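Local structure of aromatic amino acid beta-eliminating lyase/threonine aldolase (Exiguobacterium sibiricum, 3LWS) at residues A57-M62 with K188-I193; E114-G119 with A132-A137; H291-G296 with D324-T329. The protein belongs to the beta-eliminating lyase family of pyridoxal-phosphate-dependent enzymes and carries its cofactor covalently on a lysine. All blocks are in the same frame, centred on the assembly; numbering follows the deposited sequence. Where two conformers were deposited one is given.

Contact 1: residues A57-M62 with K188-I193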
ATOM      1  N   ALA A  57     -16.461   1.333 -11.255  1.00 22.01           N
ATOM      2  CA  ALA A  57     -17.810   0.837 -10.907  1.00 23.85           C
ATOM      3  C   ALA A  57     -18.619   0.649 -12.215  1.00 23.83           C
ATOM      4  O   ALA A  57     -19.250  -0.361 -12.420  1.00 25.20           O
ATOM      5  CB  ALA A  57     -18.515   1.754  -9.950  1.00 21.72           C
ATOM      6  N   ASP A  58     -18.523   1.615 -13.121  1.00 27.34           N
ATOM      7  CA  ASP A  58     -19.218   1.561 -14.407  1.00 26.06           C
ATOM      8  C   ASP A  58     -18.725   0.445 -15.287  1.00 26.24           C
ATOM      9  O   ASP A  58     -19.529  -0.247 -15.888  1.00 26.32           O
ATOM     10  CB  ASP A  58     -19.025   2.867 -15.184  1.00 27.21           C
ATOM     11  CG  ASP A  58     -19.856   4.003 -14.653  1.00 33.56           C
ATOM     12  OD1 ASP A  58     -20.767   3.782 -13.811  1.00 37.39           O
ATOM     13  OD2 ASP A  58     -19.602   5.141 -15.113  1.00 41.37           O
ATOM     14  N   VAL A  59     -17.406   0.269 -15.375  1.00 27.17           N
ATOM     15  CA  VAL A  59     -16.840  -0.749 -16.260  1.00 25.57           C
ATOM     16  C   VAL A  59     -17.285  -2.131 -15.823  1.00 25.74           C
ATOM     17  O   VAL A  59     -17.576  -2.987 -16.655  1.00 26.46           O
ATOM     18  CB  VAL A  59     -15.301  -0.735 -16.306  1.00 25.60           C
ATOM     19  CG1 VAL A  59     -14.786  -1.997 -16.984  1.00 24.36           C
ATOM     20  CG2 VAL A  59     -14.816   0.522 -16.993  1.00 27.26           C
ATOM     21  N   LEU A  60     -17.364  -2.344 -14.524  1.00 24.34           N
ATOM     22  CA  LEU A  60     -17.830  -3.633 -14.018  1.00 23.34           C
ATOM     23  C   LEU A  60     -19.342  -3.676 -13.801  1.00 23.62           C
ATOM     24  O   LEU A  60     -19.862  -4.705 -13.470  1.00 25.20           O
ATOM     25  CB  LEU A  60     -17.078  -3.986 -12.731  1.00 23.29           C
ATOM     26  CG  LEU A  60     -15.551  -4.085 -12.906  1.00 21.25           C
ATOM     27  CD1 LEU A  60     -14.824  -4.163 -11.557  1.00 20.53           C
ATOM     28  CD2 LEU A  60     -15.169  -5.269 -13.784  1.00 21.90           C
ATOM     29  N   GLY A  61     -20.042  -2.557 -13.974  1.00 25.61           N
ATOM     30  CA  GLY A  61     -21.514  -2.525 -13.801  1.00 24.94           C
ATOM     31  C   GLY A  61     -21.972  -2.767 -12.372  1.00 25.47           C
ATOM     32  O   GLY A  61     -22.983  -3.414 -12.157  1.00 25.54           O
HETATM   33  N   MSE A  62     -21.221  -2.238 -11.408  1.00 25.19           N
HETATM   34  CA  MSE A  62     -21.522  -2.365  -9.979  1.00 24.49           C
HETATM   35  C   MSE A  62     -21.845  -0.983  -9.418  1.00 24.24           C
HETATM   36  O   MSE A  62     -21.410   0.029  -9.980  1.00 23.83           O
HETATM   37  CB  MSE A  62     -20.302  -2.901  -9.213  1.00 23.93           C
HETATM   38  CG  MSE A  62     -19.891  -4.358  -9.603  1.00 27.16           C
HETATM   39 SE   MSE A  62     -21.123  -5.733  -8.998  0.75 33.67          SE
HETATM   40  CE  MSE A  62     -21.078  -6.686 -10.688  1.00 35.84           C
ATOM     41  N   LYS A 188     -17.378 -11.314 -24.415  1.00 24.47           N
ATOM     42  CA  LYS A 188     -18.214 -10.596 -23.475  1.00 23.65           C
ATOM     43  C   LYS A 188     -17.485  -9.365 -22.951  1.00 23.07           C
ATOM     44  O   LYS A 188     -16.267  -9.314 -22.963  1.00 23.60           O
ATOM     45  CB  LYS A 188     -18.606 -11.495 -22.304  1.00 22.79           C
ATOM     46  CG  LYS A 188     -19.523 -12.637 -22.663  1.00 25.85           C
ATOM     47  CD  LYS A 188     -20.964 -12.220 -22.833  1.00 26.93           C
ATOM     48  CE  LYS A 188     -21.822 -13.436 -23.130  1.00 27.26           C
ATOM     49  NZ  LYS A 188     -23.231 -13.011 -23.179  1.00 32.53           N
ATOM     50  N   THR A 189     -18.247  -8.371 -22.492  1.00 23.42           N
ATOM     51  CA  THR A 189     -17.688  -7.187 -21.860  1.00 23.26           C
ATOM     52  C   THR A 189     -17.368  -7.483 -20.403  1.00 21.91           C
ATOM     53  O   THR A 189     -17.884  -8.423 -19.825  1.00 22.20           O
ATOM     54  CB  THR A 189     -18.691  -6.047 -21.798  1.00 22.72           C
ATOM     55  OG1 THR A 189     -19.745  -6.423 -20.901  1.00 23.63           O
ATOM     56  CG2 THR A 189     -19.258  -5.692 -23.199  1.00 24.65           C
ATOM     57  N   ALA A 190     -16.577  -6.632 -19.784  1.00 22.45           N
ATOM     58  CA  ALA A 190     -16.268  -6.793 -18.350  1.00 21.31           C
ATOM     59  C   ALA A 190     -17.551  -6.791 -17.471  1.00 22.14           C
ATOM     60  O   ALA A 190     -17.650  -7.578 -16.517  1.00 22.25           O
ATOM     61  CB  ALA A 190     -15.270  -5.723 -17.886  1.00 19.71           C
ATOM     62  N   ALA A 191     -18.540  -5.950 -17.820  1.00 21.59           N
ATOM     63  CA  ALA A 191     -19.771  -5.876 -17.052  1.00 21.53           C
ATOM     64  C   ALA A 191     -20.595  -7.152 -17.206  1.00 21.73           C
ATOM     65  O   ALA A 191     -21.173  -7.619 -16.222  1.00 20.93           O
ATOM     66  CB  ALA A 191     -20.581  -4.637 -17.411  1.00 21.87           C
ATOM     67  N   GLU A 192     -20.642  -7.747 -18.409  1.00 21.44           N
ATOM     68  CA  GLU A 192     -21.429  -8.982 -18.577  1.00 22.61           C
ATOM     69  C   GLU A 192     -20.867 -10.168 -17.743  1.00 22.36           C
ATOM     70  O   GLU A 192     -21.622 -11.037 -17.268  1.00 23.93           O
ATOM     71  CB  GLU A 192     -21.525  -9.382 -20.060  1.00 23.09           C
ATOM     72  CG  GLU A 192     -22.402  -8.436 -20.897  1.00 28.51           C
ATOM     73  CD  GLU A 192     -22.308  -8.669 -22.414  1.00 29.84           C
ATOM     74  OE1 GLU A 192     -21.257  -9.155 -22.912  1.00 29.01           O
ATOM     75  OE2 GLU A 192     -23.295  -8.339 -23.108  1.00 32.30           O
ATOM     76  N   ILE A 193     -19.549 -10.224 -17.599  1.00 21.48           N
ATOM     77  CA  ILE A 193     -18.945 -11.271 -16.794  1.00 19.87           C
ATOM     78  C   ILE A 193     -19.190 -10.901 -15.340  1.00 21.48           C
ATOM     79  O   ILE A 193     -19.802 -11.688 -14.606  1.00 24.07           O
ATOM     80  CB  ILE A 193     -17.452 -11.483 -17.113  1.00 16.53           C
ATOM     81  CG1 ILE A 193     -17.256 -11.903 -18.593  1.00 17.03           C
ATOM     82  CG2 ILE A 193     -16.851 -12.571 -16.177  1.00 19.89           C
ATOM     83  CD1 ILE A 193     -17.792 -13.329 -18.950  1.00 17.10           C
TER
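Val59, in the last turn of helix 49-60, packs on Ala190 in the first turn of helix 190-194. A Schellman motif closes the first helix beside a capping box that opens the second. CG1 of Val59 stands anti to its backbone N (chi1 167°), and this brings it to 3.9 Å from Ala190 CB. The carbonyl of Val59 also faces the second helix. Its O lies 3.3 Å from Ala191 N, but the angle is too poor for a hydrogen bond. The same O lies 3.5 Å from Ala191 CB.

Leu60 leaves its backbone pointing away from helix 190-194. CD2 nevertheless comes back to 4.1 Å from Ala190 CB. The buried leucine also packs on Ile202 and Ala217, on two strands of the large mixed sheet. The two backbones come close here, with Leu60 CA 4.2 Å from Ala191 CA. The small side chains of Ala190 and Ala191 are consistent with so close an approach.

Gly61 takes positive phi (66°) and turns the chain out of the helix. Its N makes a weak bond to Asp58 O and lies near Ala191 CB across the contact. Met62, a selenomethionine, completes the Schellman pair through its N to Ala57 O. Its side chain packs on Ile200 and Ala217.

No hydrogen bond joins the segments. Methyl groups and backbone atoms of the two helix ends pack together, and Leu60 ties the pair to the sheet. At the start of helix 190-194, Thr189 N donates to Glu192 OE1 from above the carboxylate plane, and Glu192 N donates back to Thr189 OG1 at 3.0 Å.

Contact 2: residues E114-G119 with A132-A137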
ATOM      1  N   GLU A 114     -12.730 -20.090   7.905  1.00 20.71           N
ATOM      2  CA  GLU A 114     -12.257 -21.415   7.479  1.00 21.99           C
ATOM      3  C   GLU A 114     -12.584 -21.581   6.013  1.00 20.12           C
ATOM      4  O   GLU A 114     -13.501 -20.963   5.515  1.00 17.18           O
ATOM      5  CB  GLU A 114     -12.919 -22.519   8.319  1.00 23.23           C
ATOM      6  CG  GLU A 114     -12.492 -22.424   9.785  1.00 28.15           C
ATOM      7  CD  GLU A 114     -13.078 -23.516  10.693  1.00 36.56           C
ATOM      8  OE1 GLU A 114     -14.087 -24.182  10.324  1.00 36.45           O
ATOM      9  OE2 GLU A 114     -12.494 -23.706  11.795  1.00 44.11           O
ATOM     10  N   THR A 115     -11.800 -22.413   5.335  1.00 19.50           N
ATOM     11  CA  THR A 115     -11.930 -22.578   3.907  1.00 20.71           C
ATOM     12  C   THR A 115     -12.143 -24.053   3.536  1.00 20.71           C
ATOM     13  O   THR A 115     -11.480 -24.930   4.088  1.00 24.54           O
ATOM     14  CB  THR A 115     -10.695 -21.954   3.190  1.00 19.81           C
ATOM     15  OG1 THR A 115      -9.526 -22.724   3.459  1.00 24.50           O
ATOM     16  CG2 THR A 115     -10.418 -20.548   3.707  1.00 21.63           C
ATOM     17  N   ILE A 116     -13.110 -24.313   2.671  1.00 20.98           N
ATOM     18  CA  ILE A 116     -13.304 -25.630   2.061  1.00 20.84           C
ATOM     19  C   ILE A 116     -12.685 -25.541   0.698  1.00 21.61           C
ATOM     20  O   ILE A 116     -13.047 -24.640  -0.073  1.00 22.67           O
ATOM     21  CB  ILE A 116     -14.789 -25.987   1.882  1.00 18.51           C
ATOM     22  CG1 ILE A 116     -15.474 -26.160   3.244  1.00 22.37           C
ATOM     23  CG2 ILE A 116     -14.958 -27.246   0.977  1.00 21.65           C
ATOM     24  CD1 ILE A 116     -16.985 -26.227   3.165  1.00 21.21           C
ATOM     25  N   LEU A 117     -11.757 -26.448   0.390  1.00 21.01           N
ATOM     26  CA  LEU A 117     -11.080 -26.437  -0.903  1.00 20.99           C
ATOM     27  C   LEU A 117     -11.893 -27.308  -1.850  1.00 22.27           C
ATOM     28  O   LEU A 117     -12.168 -28.440  -1.542  1.00 22.63           O
ATOM     29  CB  LEU A 117      -9.629 -26.891  -0.757  1.00 20.79           C
ATOM     30  CG  LEU A 117      -8.814 -26.142   0.326  1.00 21.05           C
ATOM     31  CD1 LEU A 117      -7.322 -26.674   0.406  1.00 16.99           C
ATOM     32  CD2 LEU A 117      -8.835 -24.646   0.125  1.00 19.55           C
ATOM     33  N   VAL A 118     -12.345 -26.746  -2.967  1.00 22.66           N
ATOM     34  CA  VAL A 118     -13.359 -27.404  -3.781  1.00 23.91           C
ATOM     35  C   VAL A 118     -12.680 -28.098  -4.955  1.00 26.31           C
ATOM     36  O   VAL A 118     -11.971 -27.462  -5.712  1.00 28.26           O
ATOM     37  CB  VAL A 118     -14.407 -26.410  -4.341  1.00 25.22           C
ATOM     38  CG1 VAL A 118     -15.633 -27.165  -4.801  1.00 24.54           C
ATOM     39  CG2 VAL A 118     -14.780 -25.369  -3.321  1.00 23.85           C
ATOM     40  N   GLY A 119     -12.890 -29.398  -5.094  1.00 28.74           N
ATOM     41  CA  GLY A 119     -12.444 -30.141  -6.286  1.00 30.90           C
ATOM     42  C   GLY A 119     -11.062 -30.743  -6.127  1.00 29.36           C
ATOM     43  O   GLY A 119     -10.777 -31.316  -5.085  1.00 31.94           O
ATOM     44  N   ALA A 132     -22.632 -29.757  -4.129  1.00 25.04           N
ATOM     45  CA  ALA A 132     -22.426 -30.552  -2.916  1.00 25.49           C
ATOM     46  C   ALA A 132     -21.950 -29.718  -1.737  1.00 24.77           C
ATOM     47  O   ALA A 132     -21.886 -30.230  -0.630  1.00 25.28           O
ATOM     48  CB  ALA A 132     -21.441 -31.741  -3.188  1.00 23.70           C
ATOM     49  N   LEU A 133     -21.608 -28.445  -1.955  1.00 25.13           N
ATOM     50  CA  LEU A 133     -21.195 -27.580  -0.830  1.00 24.83           C
ATOM     51  C   LEU A 133     -22.326 -27.418   0.171  1.00 23.47           C
ATOM     52  O   LEU A 133     -23.464 -27.350  -0.245  1.00 23.67           O
ATOM     53  CB  LEU A 133     -20.729 -26.197  -1.288  1.00 24.34           C
ATOM     54  CG  LEU A 133     -19.377 -26.139  -2.048  1.00 24.64           C
ATOM     55  CD1 LEU A 133     -19.113 -24.714  -2.515  1.00 23.09           C
ATOM     56  CD2 LEU A 133     -18.201 -26.664  -1.211  1.00 23.59           C
ATOM     57  N   PRO A 134     -21.994 -27.365   1.483  1.00 23.62           N
ATOM     58  CA  PRO A 134     -22.921 -27.026   2.545  1.00 25.36           C
ATOM     59  C   PRO A 134     -23.120 -25.501   2.601  1.00 25.56           C
ATOM     60  O   PRO A 134     -22.608 -24.771   1.732  1.00 23.85           O
ATOM     61  CB  PRO A 134     -22.195 -27.519   3.791  1.00 26.20           C
ATOM     62  CG  PRO A 134     -20.772 -27.239   3.507  1.00 24.71           C
ATOM     63  CD  PRO A 134     -20.633 -27.586   2.034  1.00 24.16           C
ATOM     64  N   ASP A 135     -23.914 -25.055   3.575  1.00 25.65           N
ATOM     65  CA  ASP A 135     -24.180 -23.629   3.808  1.00 24.32           C
ATOM     66  C   ASP A 135     -22.841 -22.949   4.102  1.00 22.60           C
ATOM     67  O   ASP A 135     -22.157 -23.272   5.085  1.00 21.86           O
ATOM     68  CB  ASP A 135     -25.166 -23.403   4.976  1.00 25.02           C
ATOM     69  CG  ASP A 135     -26.649 -23.544   4.571  1.00 30.12           C
ATOM     70  OD1 ASP A 135     -26.993 -23.495   3.366  1.00 32.53           O
ATOM     71  OD2 ASP A 135     -27.499 -23.661   5.484  1.00 27.92           O
ATOM     72  N   ILE A 136     -22.447 -22.058   3.206  1.00 20.74           N
ATOM     73  CA  ILE A 136     -21.215 -21.250   3.362  1.00 21.35           C
ATOM     74  C   ILE A 136     -21.549 -19.783   3.101  1.00 20.53           C
ATOM     75  O   ILE A 136     -22.588 -19.490   2.540  1.00 21.24           O
ATOM     76  CB  ILE A 136     -20.081 -21.751   2.399  1.00 21.81           C
ATOM     77  CG1 ILE A 136     -20.502 -21.619   0.937  1.00 22.38           C
ATOM     78  CG2 ILE A 136     -19.736 -23.196   2.695  1.00 19.56           C
ATOM     79  CD1 ILE A 136     -19.387 -21.818  -0.078  1.00 22.21           C
ATOM     80  N   ALA A 137     -20.670 -18.874   3.516  1.00 21.64           N
ATOM     81  CA  ALA A 137     -20.809 -17.427   3.233  1.00 20.77           C
ATOM     82  C   ALA A 137     -20.547 -17.069   1.771  1.00 22.38           C
ATOM     83  O   ALA A 137     -21.314 -16.323   1.155  1.00 21.18           O
ATOM     84  CB  ALA A 137     -19.858 -16.612   4.121  1.00 20.17           C
TER
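Ile116 reaches from edge strand 114-117 of the large mixed sheet to the loop that leads from helix 127-131 into strand 138-142. This seven-stranded sheet is consistent with the large domain of fold type I pyridoxal-phosphate enzymes. The contact joins its edge to the lead-in of an inner strand.

Polar bonds hold each segment from outside. Ile116 pairs by backbone hydrogen bonds with Val91 and Tyr93 of strand 90-93, and Val118 pairs with Tyr93. In the loop, Leu133 O accepts from Arg168 NH1 and Asp135 O accepts from Asn88 ND2.

Across the two segments the packing is entirely apolar. The backbones stay well apart, with Val118 CA 8.4 Å from Leu133 CA, and side chains span this distance. Ile116 uses two branches. Its CG1 lies beside the backbone N (chi1 -66°) and carries CD1 out to Pro134, where CD1 meets the ring tip CG at 3.9 Å. The same methyl lies 4.1 Å from Ile136 CG2. The Ile116 and Leu133 side chains slide past each other in opposite directions, and Ile116 CG2 touches Leu133 CD2 at 4.0 Å. That leucine methyl has a second neighbour in Val118 CG2, 4.2 Å from Leu133 CD2.

Contact 3: residues H291-G296 with D324-T329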
ATOM      1  N   HIS A 291       0.645 -22.664 -19.306  1.00 17.18           N
ATOM      2  CA  HIS A 291       1.884 -23.191 -18.743  1.00 17.18           C
ATOM      3  C   HIS A 291       2.602 -24.013 -19.775  1.00 17.76           C
ATOM      4  O   HIS A 291       1.976 -24.685 -20.579  1.00 18.90           O
ATOM      5  CB  HIS A 291       1.655 -23.994 -17.467  1.00 19.44           C
ATOM      6  CG  HIS A 291       1.265 -23.155 -16.285  1.00 21.21           C
ATOM      7  ND1 HIS A 291       0.903 -23.701 -15.079  1.00 18.55           N
ATOM      8  CD2 HIS A 291       1.169 -21.805 -16.132  1.00 17.91           C
ATOM      9  CE1 HIS A 291       0.589 -22.732 -14.233  1.00 24.57           C
ATOM     10  NE2 HIS A 291       0.762 -21.572 -14.839  1.00 19.88           N
ATOM     11  N   LEU A 292       3.919 -23.933 -19.729  1.00 16.84           N
ATOM     12  CA  LEU A 292       4.797 -24.599 -20.668  1.00 18.62           C
ATOM     13  C   LEU A 292       5.584 -25.644 -19.879  1.00 19.23           C
ATOM     14  O   LEU A 292       6.433 -25.281 -19.068  1.00 18.92           O
ATOM     15  CB  LEU A 292       5.746 -23.579 -21.294  1.00 17.95           C
ATOM     16  CG  LEU A 292       6.774 -24.103 -22.292  1.00 23.83           C
ATOM     17  CD1 LEU A 292       6.067 -24.752 -23.484  1.00 20.92           C
ATOM     18  CD2 LEU A 292       7.676 -22.948 -22.731  1.00 19.80           C
ATOM     19  N   HIS A 293       5.282 -26.906 -20.154  1.00 19.92           N
ATOM     20  CA  HIS A 293       5.878 -28.114 -19.569  1.00 20.14           C
ATOM     21  C   HIS A 293       6.926 -28.796 -20.481  1.00 20.77           C
ATOM     22  O   HIS A 293       6.638 -29.072 -21.663  1.00 20.37           O
ATOM     23  CB  HIS A 293       4.764 -29.145 -19.440  1.00 19.47           C
ATOM     24  CG  HIS A 293       3.728 -28.805 -18.423  1.00 24.62           C
ATOM     25  ND1 HIS A 293       3.147 -29.754 -17.617  1.00 25.94           N
ATOM     26  CD2 HIS A 293       3.167 -27.627 -18.077  1.00 27.48           C
ATOM     27  CE1 HIS A 293       2.268 -29.172 -16.820  1.00 26.76           C
ATOM     28  NE2 HIS A 293       2.278 -27.878 -17.069  1.00 27.32           N
ATOM     29  N   PHE A 294       8.089 -29.113 -19.915  1.00 20.43           N
ATOM     30  CA  PHE A 294       9.162 -29.841 -20.551  1.00 21.33           C
ATOM     31  C   PHE A 294       9.361 -31.169 -19.799  1.00 22.90           C
ATOM     32  O   PHE A 294       9.523 -31.170 -18.571  1.00 22.37           O
ATOM     33  CB  PHE A 294      10.485 -29.053 -20.466  1.00 21.14           C
ATOM     34  CG  PHE A 294      10.428 -27.674 -21.072  1.00 22.76           C
ATOM     35  CD1 PHE A 294      10.027 -26.571 -20.323  1.00 22.93           C
ATOM     36  CD2 PHE A 294      10.779 -27.475 -22.393  1.00 23.50           C
ATOM     37  CE1 PHE A 294       9.967 -25.303 -20.896  1.00 23.12           C
ATOM     38  CE2 PHE A 294      10.729 -26.211 -22.955  1.00 24.33           C
ATOM     39  CZ  PHE A 294      10.327 -25.134 -22.216  1.00 23.04           C
ATOM     40  N   ASP A 295       9.401 -32.277 -20.526  1.00 22.59           N
ATOM     41  CA  ASP A 295       9.778 -33.559 -19.942  1.00 25.67           C
ATOM     42  C   ASP A 295      11.243 -33.427 -19.487  1.00 23.69           C
ATOM     43  O   ASP A 295      12.065 -32.819 -20.172  1.00 23.76           O
ATOM     44  CB  ASP A 295       9.595 -34.722 -20.940  1.00 28.04           C
ATOM     45  CG  ASP A 295       8.102 -35.191 -21.085  1.00 34.19           C
ATOM     46  OD1 ASP A 295       7.209 -34.812 -20.287  1.00 38.29           O
ATOM     47  OD2 ASP A 295       7.828 -35.992 -22.007  1.00 40.64           O
ATOM     48  N   GLY A 296      11.530 -33.946 -18.309  1.00 23.77           N
ATOM     49  CA  GLY A 296      12.849 -33.825 -17.718  1.00 23.72           C
ATOM     50  C   GLY A 296      12.829 -32.712 -16.673  1.00 24.59           C
ATOM     51  O   GLY A 296      11.897 -31.951 -16.590  1.00 27.00           O
ATOM     52  N   ASP A 324       7.080 -33.503 -11.056  1.00 21.96           N
ATOM     53  CA  ASP A 324       7.371 -34.942 -11.109  0.50 23.18           C
ATOM     54  C   ASP A 324       7.675 -35.400 -12.549  1.00 23.64           C
ATOM     55  O   ASP A 324       6.766 -35.635 -13.347  1.00 23.63           O
ATOM     56  CB  ASP A 324       6.197 -35.738 -10.525  0.50 22.03           C
ATOM     57  CG  ASP A 324       6.512 -37.229 -10.377  0.50 26.17           C
ATOM     58  OD1 ASP A 324       7.706 -37.598 -10.325  0.50 26.32           O
ATOM     59  OD2 ASP A 324       5.558 -38.028 -10.312  0.50 24.41           O
ATOM     60  N   GLY A 325       8.963 -35.525 -12.875  1.00 23.68           N
ATOM     61  CA  GLY A 325       9.373 -35.956 -14.207  1.00 24.07           C
ATOM     62  C   GLY A 325       9.259 -34.910 -15.305  1.00 23.74           C
ATOM     63  O   GLY A 325       9.495 -35.216 -16.464  1.00 22.77           O
ATOM     64  N   TYR A 326       8.859 -33.690 -14.945  1.00 23.97           N
ATOM     65  CA  TYR A 326       8.824 -32.560 -15.876  1.00 22.55           C
ATOM     66  C   TYR A 326       9.078 -31.261 -15.109  1.00 21.18           C
ATOM     67  O   TYR A 326       9.107 -31.266 -13.882  1.00 20.24           O
ATOM     68  CB  TYR A 326       7.470 -32.534 -16.608  1.00 23.76           C
ATOM     69  CG  TYR A 326       6.299 -32.079 -15.772  1.00 23.51           C
ATOM     70  CD1 TYR A 326       5.683 -32.927 -14.871  1.00 22.92           C
ATOM     71  CD2 TYR A 326       5.812 -30.791 -15.903  1.00 22.94           C
ATOM     72  CE1 TYR A 326       4.560 -32.490 -14.093  1.00 25.28           C
ATOM     73  CE2 TYR A 326       4.735 -30.333 -15.128  1.00 25.61           C
ATOM     74  CZ  TYR A 326       4.105 -31.188 -14.245  1.00 26.45           C
ATOM     75  OH  TYR A 326       3.068 -30.671 -13.535  1.00 28.38           O
ATOM     76  N   CYS A 327       9.318 -30.172 -15.829  1.00 20.16           N
ATOM     77  CA  CYS A 327       9.482 -28.846 -15.236  1.00 18.93           C
ATOM     78  C   CYS A 327       8.654 -27.863 -16.026  1.00 21.00           C
ATOM     79  O   CYS A 327       8.360 -28.082 -17.207  1.00 20.87           O
ATOM     80  CB  CYS A 327      10.952 -28.405 -15.217  1.00 19.04           C
ATOM     81  SG  CYS A 327      11.809 -28.589 -16.762  1.00 23.00           S
ATOM     82  N   SER A 328       8.295 -26.770 -15.385  1.00 20.95           N
ATOM     83  CA  SER A 328       7.214 -25.920 -15.877  1.00 22.11           C
ATOM     84  C   SER A 328       7.550 -24.460 -15.748  1.00 21.75           C
ATOM     85  O   SER A 328       8.297 -24.061 -14.859  1.00 19.45           O
ATOM     86  CB  SER A 328       5.956 -26.185 -15.047  1.00 22.86           C
ATOM     87  OG  SER A 328       4.859 -25.437 -15.513  1.00 30.54           O
ATOM     88  N   THR A 329       7.021 -23.663 -16.676  1.00 20.28           N
ATOM     89  CA  THR A 329       7.082 -22.222 -16.565  1.00 18.45           C
ATOM     90  C   THR A 329       5.771 -21.639 -17.070  1.00 19.11           C
ATOM     91  O   THR A 329       5.011 -22.298 -17.803  1.00 16.84           O
ATOM     92  CB  THR A 329       8.246 -21.626 -17.338  1.00 19.61           C
ATOM     93  OG1 THR A 329       8.510 -20.305 -16.833  1.00 17.75           O
ATOM     94  CG2 THR A 329       7.945 -21.560 -18.860  1.00 16.30           C
TER
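The His293 ring lies beside the Tyr326 ring, nearly parallel to it (11°) but slid so far that the two barely overlap. Their centroids are 4.6 Å apart. Both side chains point the same way from an antiparallel pair of strands, 289-295 and 326-332. These are the two inner strands of a four-stranded sheet, as in the small C-terminal domain of fold type I enzymes. Tyr326 CG sits between its backbone N and carbonyl carbon (chi1 73°), which sets the phenol alongside the imidazole. Ser328 OG lies 3.8 Å from His293 CD2.

On the other face, Leu292 and Thr329 lie side by side, with Leu292 CB 3.9 Å from Thr329 CG2. Phe294 CB is 4.0 Å from Cys327 SG, and the edge of the phenyl ring meets Cys327 O. Ile301 of helix 298-312 covers both Phe294 and Cys327.

Leu292 with Thr329 and Phe294 with Cys327 are hydrogen-bonded pairs, each joined by two backbone bonds. His293 with Ser328 is a non-hydrogen-bonded pair between them. His291 NE2 bonds to Glu330 OE1, and Thr329 OG1 bonds to Tyr319 O. Where strand 289-295 ends and strand 326-332 begins, Gly296 N donates to Gly325 O at 3.0 Å, from above the carbonyl plane.

In the fold
Contacts 1 and 2 both belong to the part of the chain built on the large mixed sheet. Contact 2 is nested inside the loop that contact 1 closes. Their centres are 27 Å apart, and their nearest atoms about 15 Å. Contact 1 packs helix ends near strands 199-203 and 214-218, while contact 2 lies at the edge strand 114-117. Contact 3 follows both in sequence and belongs to the separate antiparallel sheet. Its centre is 36 Å from that of contact 1, across the chain's centre, and 31 Å from that of contact 2. Strand 199-203 relates contact 1 to the cofactor-bearing Lys206 indirectly, through sequence, since the lysine follows that strand.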